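Local coordinates for protein AGR_C_4470p (Agrobacterium tumefaciens str. C58, PDB 2HQV) that is of unknown function but, as a member of the ChuX/HutX haem utilisation family, probably takes part in haem handling, at residues F72-L86 with V98-F112. Numbering follows the deposited sequence.
Sequences FDAIWNEMRGWGEIL and VPGHLPEGTESHGWF
W76 is sandwiched between L102 and F112. The CD1 methyl of L102 sits over the six-membered ring, 4.0 Å from its centroid and almost on the ring normal. Over the opposite face, F112 turns its edge to the five-membered ring, with CE2 nearest and the planes at 79°. F72 repeats the pattern one step on: its edge, led by CE1, meets the face of F112, with CE1 3.8 Å from F112 CD2. The three rings thus form a cluster of two T-shaped pairs. W76 and F72 both hold CG anti to the backbone N (chi1 -175° and -173°), which swings their rings off the helix toward F112. The indole N-H is used at the ring edge: W76 NE1 donates to P103 O at 2.9 Å, in the ring plane, which helps fix the rotation of the ring.

L102 packs against the helix and I85 together. Its CD1 also touches CB of selenomethionine M79, and its CD2 meets I85 CD1 at 3.8 Å. Outside this core, R80 NE makes a weak hydrogen bond to L102 O, and E104 CG lies over one guanidinium face. The long salt bridge from R80 NH2 to E104 OE2 (3.8 Å) is charge attraction alone. H101 lays its ring face over the G83-E84 peptide. I85 and G100 form an antiparallel hydrogen-bonded pair, with a backbone bond in each direction. A water joins D73 OD2 to E107 OE1, and K126 forms salt bridges with both residues and probably offsets their like charges.

Helix 72-79 packs on the loop after strand 94-100 and on F112 of strand 111-114, while I85 pairs with G100 within the hairpin 85-90/94-100. W76 and M79 also touch strand 156-161, and F72 meets F149 of strand 142-151.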
ATOM      1  N   PHE A  72      12.041   8.780  14.190  1.00 32.90           N
ATOM      2  CA  PHE A  72      11.190   7.642  13.826  1.00 33.34           C
ATOM      3  C   PHE A  72      10.809   6.756  15.017  1.00 33.45           C
ATOM      4  O   PHE A  72       9.628   6.605  15.329  1.00 30.84           O
ATOM      5  CB  PHE A  72      11.882   6.809  12.740  1.00 32.45           C
ATOM      6  CG  PHE A  72      11.027   5.700  12.161  1.00 35.13           C
ATOM      7  CD1 PHE A  72      10.851   4.502  12.847  1.00 34.88           C
ATOM      8  CD2 PHE A  72      10.427   5.849  10.915  1.00 34.55           C
ATOM      9  CE1 PHE A  72      10.092   3.465  12.297  1.00 35.44           C
ATOM     10  CE2 PHE A  72       9.666   4.824  10.353  1.00 35.93           C
ATOM     11  CZ  PHE A  72       9.498   3.630  11.044  1.00 36.68           C
ATOM     12  N   ASP A  73      11.808   6.177  15.678  1.00 33.37           N
ATOM     13  CA  ASP A  73      11.576   5.305  16.832  1.00 34.06           C
ATOM     14  C   ASP A  73      10.843   5.982  17.993  1.00 32.85           C
ATOM     15  O   ASP A  73       9.945   5.390  18.592  1.00 33.89           O
ATOM     16  CB  ASP A  73      12.912   4.750  17.333  1.00 38.32           C
ATOM     17  CG  ASP A  73      13.389   3.564  16.524  1.00 41.98           C
ATOM     18  OD1 ASP A  73      13.314   3.611  15.280  1.00 41.76           O
ATOM     19  OD2 ASP A  73      13.846   2.580  17.137  1.00 47.37           O
ATOM     20  N   ALA A  74      11.228   7.210  18.321  1.00 29.80           N
ATOM     21  CA  ALA A  74      10.589   7.924  19.425  1.00 31.06           C
ATOM     22  C   ALA A  74       9.115   8.175  19.131  1.00 30.74           C
ATOM     23  O   ALA A  74       8.251   8.013  20.002  1.00 28.54           O
ATOM     24  CB  ALA A  74      11.299   9.253  19.677  1.00 32.89           C
ATOM     25  N   ILE A  75       8.828   8.573  17.897  1.00 30.13           N
ATOM     26  CA  ILE A  75       7.458   8.856  17.501  1.00 31.25           C
ATOM     27  C   ILE A  75       6.615   7.587  17.462  1.00 31.18           C
ATOM     28  O   ILE A  75       5.472   7.582  17.929  1.00 29.66           O
ATOM     29  CB  ILE A  75       7.434   9.600  16.145  1.00 29.93           C
ATOM     30  CG1 ILE A  75       8.031  11.003  16.344  1.00 32.07           C
ATOM     31  CG2 ILE A  75       6.004   9.687  15.601  1.00 28.93           C
ATOM     32  CD1 ILE A  75       8.237  11.810  15.060  1.00 34.06           C
ATOM     33  N   TRP A  76       7.174   6.509  16.924  1.00 31.00           N
ATOM     34  CA  TRP A  76       6.448   5.246  16.873  1.00 33.02           C
ATOM     35  C   TRP A  76       6.134   4.777  18.298  1.00 33.30           C
ATOM     36  O   TRP A  76       5.011   4.380  18.593  1.00 31.86           O
ATOM     37  CB  TRP A  76       7.276   4.184  16.146  1.00 32.77           C
ATOM     38  CG  TRP A  76       6.553   2.903  15.949  1.00 34.05           C
ATOM     39  CD1 TRP A  76       6.553   1.823  16.784  1.00 34.64           C
ATOM     40  CD2 TRP A  76       5.691   2.563  14.853  1.00 35.17           C
ATOM     41  NE1 TRP A  76       5.746   0.834  16.278  1.00 35.30           N
ATOM     42  CE2 TRP A  76       5.199   1.262  15.098  1.00 35.44           C
ATOM     43  CE3 TRP A  76       5.279   3.237  13.694  1.00 34.98           C
ATOM     44  CZ2 TRP A  76       4.323   0.609  14.216  1.00 33.47           C
ATOM     45  CZ3 TRP A  76       4.405   2.590  12.815  1.00 33.14           C
ATOM     46  CH2 TRP A  76       3.934   1.290  13.089  1.00 35.29           C
ATOM     47  N   ASN A  77       7.130   4.822  19.178  1.00 33.81           N
ATOM     48  CA  ASN A  77       6.931   4.400  20.565  1.00 37.26           C
ATOM     49  C   ASN A  77       5.848   5.261  21.214  1.00 35.47           C
ATOM     50  O   ASN A  77       4.987   4.766  21.944  1.00 33.21           O
ATOM     51  CB  ASN A  77       8.233   4.532  21.363  1.00 40.59           C
ATOM     52  CG  ASN A  77       8.041   4.233  22.840  1.00 47.51           C
ATOM     53  OD1 ASN A  77       7.693   3.112  23.216  1.00 50.93           O
ATOM     54  ND2 ASN A  77       8.257   5.239  23.687  1.00 49.91           N
ATOM     55  N   GLU A  78       5.903   6.554  20.932  1.00 33.52           N
ATOM     56  CA  GLU A  78       4.938   7.505  21.460  1.00 35.23           C
ATOM     57  C   GLU A  78       3.522   7.114  21.024  1.00 33.45           C
ATOM     58  O   GLU A  78       2.609   6.985  21.849  1.00 31.50           O
ATOM     59  CB  GLU A  78       5.272   8.908  20.942  1.00 39.47           C
ATOM     60  CG  GLU A  78       4.602  10.034  21.683  1.00 48.03           C
ATOM     61  CD  GLU A  78       5.178  10.227  23.073  1.00 49.59           C
ATOM     62  OE1 GLU A  78       6.327  10.709  23.183  1.00 53.09           O
ATOM     63  OE2 GLU A  78       4.485   9.887  24.050  1.00 49.05           O
HETATM   64  N   MSE A  79       3.343   6.908  19.724  1.00 29.40           N
HETATM   65  CA  MSE A  79       2.026   6.558  19.199  1.00 31.01           C
HETATM   66  C   MSE A  79       1.500   5.213  19.701  1.00 30.35           C
HETATM   67  O   MSE A  79       0.292   5.007  19.773  1.00 26.83           O
HETATM   68  CB  MSE A  79       2.047   6.578  17.669  1.00 28.72           C
HETATM   69  CG  MSE A  79       2.379   7.950  17.093  1.00 30.76           C
HETATM   70 SE   MSE A  79       2.184   8.002  15.160  1.00 38.02          SE
HETATM   71  CE  MSE A  79       3.566   6.722  14.675  1.00 31.05           C
ATOM     72  N   ARG A  80       2.402   4.301  20.048  1.00 30.48           N
ATOM     73  CA  ARG A  80       1.974   3.002  20.554  1.00 31.79           C
ATOM     74  C   ARG A  80       1.163   3.168  21.840  1.00 33.12           C
ATOM     75  O   ARG A  80       0.428   2.270  22.239  1.00 31.98           O
ATOM     76  CB  ARG A  80       3.184   2.099  20.819  1.00 33.63           C
ATOM     77  CG  ARG A  80       3.904   1.640  19.557  1.00 37.48           C
ATOM     78  CD  ARG A  80       4.940   0.583  19.880  1.00 42.15           C
ATOM     79  NE  ARG A  80       4.328  -0.514  20.617  1.00 45.87           N
ATOM     80  CZ  ARG A  80       4.551  -0.765  21.902  1.00 50.78           C
ATOM     81  NH1 ARG A  80       5.386  -0.000  22.600  1.00 50.87           N
ATOM     82  NH2 ARG A  80       3.918  -1.767  22.497  1.00 51.69           N
ATOM     83  N   GLY A  81       1.295   4.322  22.486  1.00 34.67           N
ATOM     84  CA  GLY A  81       0.553   4.557  23.712  1.00 36.01           C
ATOM     85  C   GLY A  81      -0.737   5.313  23.459  1.00 37.19           C
ATOM     86  O   GLY A  81      -1.477   5.611  24.395  1.00 37.29           O
ATOM     87  N   TRP A  82      -1.018   5.606  22.192  1.00 34.65           N
ATOM     88  CA  TRP A  82      -2.221   6.354  21.822  1.00 35.17           C
ATOM     89  C   TRP A  82      -3.494   5.522  21.761  1.00 35.15           C
ATOM     90  O   TRP A  82      -4.582   6.069  21.603  1.00 34.26           O
ATOM     91  CB  TRP A  82      -2.027   7.037  20.465  1.00 31.97           C
ATOM     92  CG  TRP A  82      -1.022   8.159  20.430  1.00 31.59           C
ATOM     93  CD1 TRP A  82      -0.153   8.531  21.422  1.00 30.58           C
ATOM     94  CD2 TRP A  82      -0.767   9.035  19.325  1.00 29.98           C
ATOM     95  NE1 TRP A  82       0.624   9.584  20.997  1.00 29.31           N
ATOM     96  CE2 TRP A  82       0.270   9.914  19.716  1.00 31.71           C
ATOM     97  CE3 TRP A  82      -1.314   9.161  18.040  1.00 31.19           C
ATOM     98  CZ2 TRP A  82       0.774  10.911  18.864  1.00 32.27           C
ATOM     99  CZ3 TRP A  82      -0.811  10.155  17.187  1.00 29.65           C
ATOM    100  CH2 TRP A  82       0.223  11.016  17.608  1.00 30.76           C
ATOM    101  N   GLY A  83      -3.370   4.208  21.884  1.00 36.77           N
ATOM    102  CA  GLY A  83      -4.545   3.362  21.817  1.00 36.86           C
ATOM    103  C   GLY A  83      -4.813   2.947  20.383  1.00 37.67           C
ATOM    104  O   GLY A  83      -3.890   2.875  19.574  1.00 38.53           O
ATOM    105  N   GLU A  84      -6.072   2.685  20.053  1.00 38.47           N
ATOM    106  CA  GLU A  84      -6.414   2.269  18.697  1.00 38.84           C
ATOM    107  C   GLU A  84      -6.446   3.442  17.721  1.00 35.61           C
ATOM    108  O   GLU A  84      -7.277   4.336  17.835  1.00 36.61           O
ATOM    109  CB  GLU A  84      -7.771   1.555  18.681  1.00 40.43           C
ATOM    110  CG  GLU A  84      -8.135   0.965  17.321  1.00 45.28           C
ATOM    111  CD  GLU A  84      -9.544   0.389  17.283  1.00 49.26           C
ATOM    112  OE1 GLU A  84      -9.955  -0.119  16.220  1.00 51.85           O
ATOM    113  OE2 GLU A  84     -10.239   0.445  18.317  1.00 52.03           O
ATOM    114  N   ILE A  85      -5.528   3.434  16.764  1.00 32.20           N
ATOM    115  CA  ILE A  85      -5.462   4.487  15.760  1.00 31.87           C
ATOM    116  C   ILE A  85      -5.914   3.916  14.414  1.00 29.67           C
ATOM    117  O   ILE A  85      -6.414   2.795  14.344  1.00 27.67           O
ATOM    118  CB  ILE A  85      -4.012   5.059  15.645  1.00 31.34           C
ATOM    119  CG1 ILE A  85      -2.980   3.932  15.493  1.00 32.16           C
ATOM    120  CG2 ILE A  85      -3.684   5.863  16.892  1.00 30.88           C
ATOM    121  CD1 ILE A  85      -3.021   3.176  14.158  1.00 32.46           C
ATOM    122  N   LEU A  86      -5.765   4.687  13.345  1.00 28.54           N
ATOM    123  CA  LEU A  86      -6.138   4.183  12.034  1.00 28.20           C
ATOM    124  C   LEU A  86      -4.917   4.253  11.125  1.00 27.42           C
ATOM    125  O   LEU A  86      -4.395   5.331  10.854  1.00 27.91           O
ATOM    126  CB  LEU A  86      -7.286   4.997  11.429  1.00 29.48           C
ATOM    127  CG  LEU A  86      -7.719   4.515  10.036  1.00 32.09           C
ATOM    128  CD1 LEU A  86      -8.247   3.091  10.138  1.00 33.80           C
ATOM    129  CD2 LEU A  86      -8.793   5.440   9.462  1.00 34.43           C
ATOM    130  N   VAL A  98      -6.713   0.302   8.263  1.00 32.54           N
ATOM    131  CA  VAL A  98      -6.724  -0.704   9.311  1.00 31.78           C
ATOM    132  C   VAL A  98      -6.721  -0.094  10.705  1.00 31.86           C
ATOM    133  O   VAL A  98      -5.790   0.617  11.081  1.00 29.00           O
ATOM    134  CB  VAL A  98      -5.487  -1.630   9.196  1.00 31.17           C
ATOM    135  CG1 VAL A  98      -5.624  -2.826  10.150  1.00 31.97           C
ATOM    136  CG2 VAL A  98      -5.314  -2.096   7.746  1.00 32.90           C
ATOM    137  N   PRO A  99      -7.784  -0.344  11.480  1.00 31.92           N
ATOM    138  CA  PRO A  99      -7.839   0.199  12.840  1.00 30.97           C
ATOM    139  C   PRO A  99      -7.094  -0.768  13.758  1.00 30.65           C
ATOM    140  O   PRO A  99      -7.160  -1.985  13.569  1.00 28.20           O
ATOM    141  CB  PRO A  99      -9.331   0.230  13.133  1.00 32.77           C
ATOM    142  CG  PRO A  99      -9.824  -1.000  12.423  1.00 34.70           C
ATOM    143  CD  PRO A  99      -9.080  -0.932  11.090  1.00 32.46           C
ATOM    144  N   GLY A 100      -6.372  -0.235  14.734  1.00 30.55           N
ATOM    145  CA  GLY A 100      -5.658  -1.099  15.657  1.00 30.35           C
ATOM    146  C   GLY A 100      -4.589  -0.370  16.437  1.00 31.33           C
ATOM    147  O   GLY A 100      -4.288   0.784  16.146  1.00 29.15           O
ATOM    148  N   HIS A 101      -4.043  -1.033  17.452  1.00 32.10           N
ATOM    149  CA  HIS A 101      -2.972  -0.455  18.250  1.00 33.68           C
ATOM    150  C   HIS A 101      -1.687  -0.697  17.470  1.00 33.24           C
ATOM    151  O   HIS A 101      -1.566  -1.697  16.769  1.00 32.25           O
ATOM    152  CB  HIS A 101      -2.855  -1.153  19.612  1.00 37.76           C
ATOM    153  CG  HIS A 101      -3.956  -0.816  20.568  1.00 43.39           C
ATOM    154  ND1 HIS A 101      -5.254  -1.251  20.400  1.00 45.46           N
ATOM    155  CD2 HIS A 101      -3.953  -0.073  21.703  1.00 44.90           C
ATOM    156  CE1 HIS A 101      -6.001  -0.791  21.389  1.00 46.49           C
ATOM    157  NE2 HIS A 101      -5.236  -0.075  22.192  1.00 45.61           N
ATOM    158  N   LEU A 102      -0.736   0.219  17.565  1.00 31.27           N
ATOM    159  CA  LEU A 102       0.532   0.017  16.875  1.00 32.48           C
ATOM    160  C   LEU A 102       1.385  -0.942  17.699  1.00 33.80           C
ATOM    161  O   LEU A 102       1.613  -0.712  18.890  1.00 28.95           O
ATOM    162  CB  LEU A 102       1.259   1.347  16.696  1.00 30.94           C
ATOM    163  CG  LEU A 102       0.624   2.296  15.684  1.00 32.17           C
ATOM    164  CD1 LEU A 102       1.495   3.531  15.502  1.00 32.07           C
ATOM    165  CD2 LEU A 102       0.455   1.560  14.367  1.00 33.04           C
ATOM    166  N   PRO A 103       1.861  -2.039  17.082  1.00 34.62           N
ATOM    167  CA  PRO A 103       2.687  -3.008  17.808  1.00 34.91           C
ATOM    168  C   PRO A 103       4.152  -2.610  17.877  1.00 35.39           C
ATOM    169  O   PRO A 103       4.591  -1.681  17.199  1.00 33.23           O
ATOM    170  CB  PRO A 103       2.493  -4.285  17.002  1.00 35.55           C
ATOM    171  CG  PRO A 103       2.481  -3.763  15.608  1.00 36.41           C
ATOM    172  CD  PRO A 103       1.596  -2.510  15.710  1.00 37.46           C
ATOM    173  N   GLU A 104       4.906  -3.328  18.701  1.00 34.71           N
ATOM    174  CA  GLU A 104       6.329  -3.074  18.850  1.00 36.97           C
ATOM    175  C   GLU A 104       7.008  -3.550  17.578  1.00 36.72           C
ATOM    176  O   GLU A 104       6.512  -4.457  16.904  1.00 36.69           O
ATOM    177  CB  GLU A 104       6.891  -3.853  20.039  1.00 39.44           C
ATOM    178  CG  GLU A 104       6.103  -3.681  21.327  1.00 45.42           C
ATOM    179  CD  GLU A 104       6.680  -4.496  22.472  1.00 48.06           C
ATOM    180  OE1 GLU A 104       6.895  -5.714  22.293  1.00 50.19           O
ATOM    181  OE2 GLU A 104       6.916  -3.917  23.550  1.00 50.91           O
ATOM    182  N   GLY A 105       8.137  -2.939  17.250  1.00 35.37           N
ATOM    183  CA  GLY A 105       8.849  -3.336  16.054  1.00 35.81           C
ATOM    184  C   GLY A 105      10.310  -3.632  16.332  1.00 35.95           C
ATOM    185  O   GLY A 105      10.888  -3.113  17.282  1.00 35.10           O
ATOM    186  N   THR A 106      10.898  -4.489  15.505  1.00 35.49           N
ATOM    187  CA  THR A 106      12.307  -4.835  15.617  1.00 36.75           C
ATOM    188  C   THR A 106      12.926  -4.315  14.326  1.00 37.39           C
ATOM    189  O   THR A 106      12.220  -4.129  13.336  1.00 36.17           O
ATOM    190  CB  THR A 106      12.516  -6.355  15.698  1.00 37.86           C
ATOM    191  OG1 THR A 106      11.956  -6.977  14.533  1.00 35.46           O
ATOM    192  CG2 THR A 106      11.867  -6.918  16.954  1.00 35.94           C
ATOM    193  N   GLU A 107      14.231  -4.086  14.320  1.00 35.14           N
ATOM    194  CA  GLU A 107      14.867  -3.565  13.119  1.00 33.92           C
ATOM    195  C   GLU A 107      16.072  -4.348  12.608  1.00 34.58           C
ATOM    196  O   GLU A 107      16.911  -4.810  13.385  1.00 31.51           O
ATOM    197  CB  GLU A 107      15.266  -2.101  13.343  1.00 31.97           C
ATOM    198  CG  GLU A 107      16.178  -1.518  12.271  1.00 31.99           C
ATOM    199  CD  GLU A 107      16.436  -0.029  12.449  1.00 32.36           C
ATOM    200  OE1 GLU A 107      16.030   0.538  13.483  1.00 30.81           O
ATOM    201  OE2 GLU A 107      17.052   0.581  11.547  1.00 33.37           O
ATOM    202  N   SER A 108      16.137  -4.482  11.286  1.00 32.65           N
ATOM    203  CA  SER A 108      17.241  -5.150  10.609  1.00 32.99           C
ATOM    204  C   SER A 108      17.321  -4.670   9.159  1.00 32.95           C
ATOM    205  O   SER A 108      16.307  -4.574   8.458  1.00 28.55           O
ATOM    206  CB  SER A 108      17.087  -6.671  10.635  1.00 35.03           C
ATOM    207  OG  SER A 108      18.224  -7.283  10.037  1.00 35.04           O
ATOM    208  N   HIS A 109      18.538  -4.348   8.734  1.00 31.74           N
ATOM    209  CA  HIS A 109      18.813  -3.878   7.385  1.00 34.60           C
ATOM    210  C   HIS A 109      17.842  -2.845   6.799  1.00 34.00           C
ATOM    211  O   HIS A 109      17.336  -3.011   5.694  1.00 32.39           O
ATOM    212  CB  HIS A 109      18.946  -5.082   6.450  1.00 37.91           C
ATOM    213  CG  HIS A 109      20.012  -6.045   6.878  1.00 41.74           C
ATOM    214  ND1 HIS A 109      19.827  -6.956   7.896  1.00 42.40           N
ATOM    215  CD2 HIS A 109      21.299  -6.186   6.479  1.00 42.79           C
ATOM    216  CE1 HIS A 109      20.953  -7.614   8.107  1.00 43.09           C
ATOM    217  NE2 HIS A 109      21.863  -7.165   7.260  1.00 42.82           N
ATOM    218  N   GLY A 110      17.594  -1.777   7.549  1.00 32.70           N
ATOM    219  CA  GLY A 110      16.731  -0.715   7.062  1.00 34.61           C
ATOM    220  C   GLY A 110      15.235  -0.924   7.193  1.00 33.30           C
ATOM    221  O   GLY A 110      14.462  -0.002   6.928  1.00 34.17           O
ATOM    222  N   TRP A 111      14.826  -2.122   7.589  1.00 31.62           N
ATOM    223  CA  TRP A 111      13.410  -2.420   7.746  1.00 31.91           C
ATOM    224  C   TRP A 111      13.003  -2.564   9.206  1.00 32.05           C
ATOM    225  O   TRP A 111      13.723  -3.150  10.035  1.00 29.15           O
ATOM    226  CB  TRP A 111      13.028  -3.693   6.985  1.00 33.04           C
ATOM    227  CG  TRP A 111      13.059  -3.547   5.484  1.00 35.39           C
ATOM    228  CD1 TRP A 111      14.156  -3.648   4.665  1.00 36.24           C
ATOM    229  CD2 TRP A 111      11.942  -3.279   4.625  1.00 35.02           C
ATOM    230  NE1 TRP A 111      13.784  -3.465   3.350  1.00 34.94           N
ATOM    231  CE2 TRP A 111      12.434  -3.236   3.297  1.00 35.09           C
ATOM    232  CE3 TRP A 111      10.573  -3.075   4.846  1.00 35.85           C
ATOM    233  CZ2 TRP A 111      11.601  -2.995   2.195  1.00 37.15           C
ATOM    234  CZ3 TRP A 111       9.744  -2.838   3.749  1.00 37.05           C
ATOM    235  CH2 TRP A 111      10.264  -2.801   2.439  1.00 34.54           C
ATOM    236  N   PHE A 112      11.834  -2.008   9.492  1.00 30.53           N
ATOM    237  CA  PHE A 112      11.228  -2.013  10.809  1.00 32.09           C
ATOM    238  C   PHE A 112      10.100  -3.033  10.693  1.00 32.68           C
ATOM    239  O   PHE A 112       9.064  -2.779  10.069  1.00 29.69           O
ATOM    240  CB  PHE A 112      10.696  -0.605  11.111  1.00 31.42           C
ATOM    241  CG  PHE A 112      10.284  -0.393  12.537  1.00 34.56           C
ATOM    242  CD1 PHE A 112      11.228  -0.412  13.560  1.00 35.82           C
ATOM    243  CD2 PHE A 112       8.952  -0.137  12.858  1.00 34.86           C
ATOM    244  CE1 PHE A 112      10.855  -0.180  14.877  1.00 37.47           C
ATOM    245  CE2 PHE A 112       8.563   0.098  14.173  1.00 35.17           C
ATOM    246  CZ  PHE A 112       9.515   0.077  15.188  1.00 37.82           C
TER
HETATM  247  O   HOH W   1      14.802   0.333  15.726  1.00 42.65           O
HETATM  248  O   HOH W   2      -1.236   2.597  19.099  1.00 33.12           O
HETATM  249  O   HOH W   3       0.259  -0.394  21.106  1.00 43.89           O